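PDB 5C74: protein arginine N-methyltransferase SFM1, which monomethylates an arginine of ribosomal protein S3 as an S-adenosyl-L-methionine-dependent methyltransferase of the SPOUT class. Local coordinates for residues Met196-Leu199 / Ile200-Asp203. Sequence-based numbering, arbitrary orientation.
Sequences MLDL and IKKD. With NI (nickel (II) ion), chain F.
Four successive i to i+4 hydrogen bonds, running from Ile-200 N to Met-196 O (2.8 Å) through to Asp-203 N and Leu-199 O (3.0 Å), wind residues 196-203 into regular alpha-helix, the greater part of the C-terminal helix 196-205. One turn apart, Met-196 and Ile-200 share the buried side, where flexible thioether and branched aliphatic chains suit an apolar setting: Met-196 CG lies 4.2 Å from Ile-200 CD1, the two chains crossing at a slant. With CG1 of Ile-200 beside its own backbone N (chi1 -65°), the branch is directed back over the preceding turn, and CG1 comes within 3.3 Å of Met-196 O. Met-196 also packs on Trp-15 of helix 14-27, while Ile-200 meets Phe-170 of its own chain and the tag-derived Leu-205 of the second subunit.

Another face of the helix carries charged side chains. Asp-198 and Lys-201, three residues apart, extend side by side from the helix. Asp-198 OD1 stays 4.1 Å from Lys-201 NZ, too far for a salt bridge, so any attraction is probably modest.

At the far end, Asp-203 grips a nickel ion with both carboxylate oxygens, OD1 at 2.1 Å and OD2 at 2.5 Å. A water on the same metal donates a hydrogen bond to Asp-203 O (2.8 Å), tying the site to the helix backbone. His-208 and His-210 of the second subunit, both from the C-terminal affinity tag, also bind this ion. Carboxylate and imidazole suit nickel, which links the subunits in this crystal; given tag ligands, the bridge probably belongs to the construct, not the natural enzyme.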
loop_
_atom_site.group_PDB
_atom_site.type_symbol
_atom_site.label_atom_id
_atom_site.label_comp_id
_atom_site.label_asym_id
_atom_site.label_seq_id
_atom_site.Cartn_x
_atom_site.Cartn_y
_atom_site.Cartn_z
ATOM N N MET A 196 -4.961 0.325 -14.060
ATOM C CA MET A 196 -3.980 -0.729 -13.751
ATOM C C MET A 196 -2.990 -0.964 -14.894
ATOM O O MET A 196 -1.788 -1.118 -14.655
ATOM C CB MET A 196 -4.667 -2.051 -13.396
ATOM C CG MET A 196 -3.662 -3.150 -12.947
ATOM S SD MET A 196 -2.811 -2.798 -11.374
ATOM C CE MET A 196 -4.148 -3.068 -10.211
ATOM N N LEU A 197 -3.465 -0.990 -16.137
ATOM C CA LEU A 197 -2.523 -1.198 -17.248
ATOM C C LEU A 197 -1.507 -0.053 -17.291
ATOM O O LEU A 197 -0.308 -0.272 -17.555
ATOM C CB LEU A 197 -3.254 -1.319 -18.584
ATOM C CG LEU A 197 -2.365 -1.667 -19.789
ATOM C CD1 LEU A 197 -1.547 -2.930 -19.511
ATOM C CD2 LEU A 197 -3.200 -1.837 -21.049
ATOM N N ASP A 198 -1.974 1.166 -17.021
ATOM C CA ASP A 198 -1.067 2.308 -16.912
ATOM C C ASP A 198 -0.020 2.088 -15.830
ATOM O O ASP A 198 1.148 2.425 -16.018
ATOM C CB ASP A 198 -1.821 3.605 -16.601
ATOM C CG ASP A 198 -2.511 4.187 -17.814
ATOM O OD1 ASP A 198 -2.275 3.693 -18.938
ATOM O OD2 ASP A 198 -3.302 5.135 -17.635
ATOM N N LEU A 199 -0.448 1.557 -14.687
ATOM C CA LEU A 199 0.482 1.295 -13.584
ATOM C C LEU A 199 1.496 0.220 -13.994
ATOM O O LEU A 199 2.683 0.314 -13.675
ATOM C CB LEU A 199 -0.281 0.858 -12.334
ATOM C CG LEU A 199 0.411 0.993 -10.983
ATOM C CD1 LEU A 199 0.712 2.466 -10.695
ATOM C CD2 LEU A 199 -0.439 0.392 -9.875
ATOM N N ILE A 200 1.024 -0.799 -14.704
ATOM C CA ILE A 200 1.925 -1.856 -15.174
ATOM C C ILE A 200 2.946 -1.271 -16.145
ATOM O O ILE A 200 4.149 -1.578 -16.081
ATOM C CB ILE A 200 1.155 -3.005 -15.847
ATOM C CG1 ILE A 200 0.262 -3.709 -14.823
ATOM C CG2 ILE A 200 2.140 -4.023 -16.442
ATOM C CD1 ILE A 200 -0.693 -4.743 -15.441
ATOM N N LYS A 201 2.461 -0.413 -17.036
ATOM C CA LYS A 201 3.337 0.258 -18.000
ATOM C C LYS A 201 4.361 1.141 -17.297
ATOM O O LYS A 201 5.532 1.161 -17.668
ATOM C CB LYS A 201 2.508 1.075 -18.997
ATOM C CG LYS A 201 3.344 1.889 -19.985
ATOM C CD LYS A 201 2.509 2.317 -21.190
ATOM C CE LYS A 201 1.240 3.047 -20.760
ATOM N NZ LYS A 201 0.660 3.883 -21.853
ATOM N N LYS A 202 3.926 1.868 -16.272
ATOM C CA LYS A 202 4.840 2.694 -15.494
ATOM C C LYS A 202 5.952 1.854 -14.865
ATOM O O LYS A 202 7.131 2.214 -14.918
ATOM C CB LYS A 202 4.072 3.444 -14.414
ATOM C CG LYS A 202 4.899 4.334 -13.503
ATOM C CD LYS A 202 4.007 4.868 -12.380
ATOM C CE LYS A 202 4.803 5.618 -11.322
ATOM N NZ LYS A 202 5.279 6.926 -11.828
ATOM N N ASP A 203 5.576 0.721 -14.283
ATOM C CA ASP A 203 6.560 -0.176 -13.688
ATOM C C ASP A 203 7.529 -0.716 -14.748
ATOM O O ASP A 203 8.721 -0.879 -14.489
ATOM C CB ASP A 203 5.840 -1.313 -12.956
ATOM C CG ASP A 203 6.775 -2.423 -12.529
ATOM O OD1 ASP A 203 7.116 -3.239 -13.404
ATOM O OD2 ASP A 203 7.133 -2.496 -11.330
HETATM NI NI NI F . 8.396 -4.516 -12.244
HETATM O O HOH W 1 9.902 -2.495 -12.570
#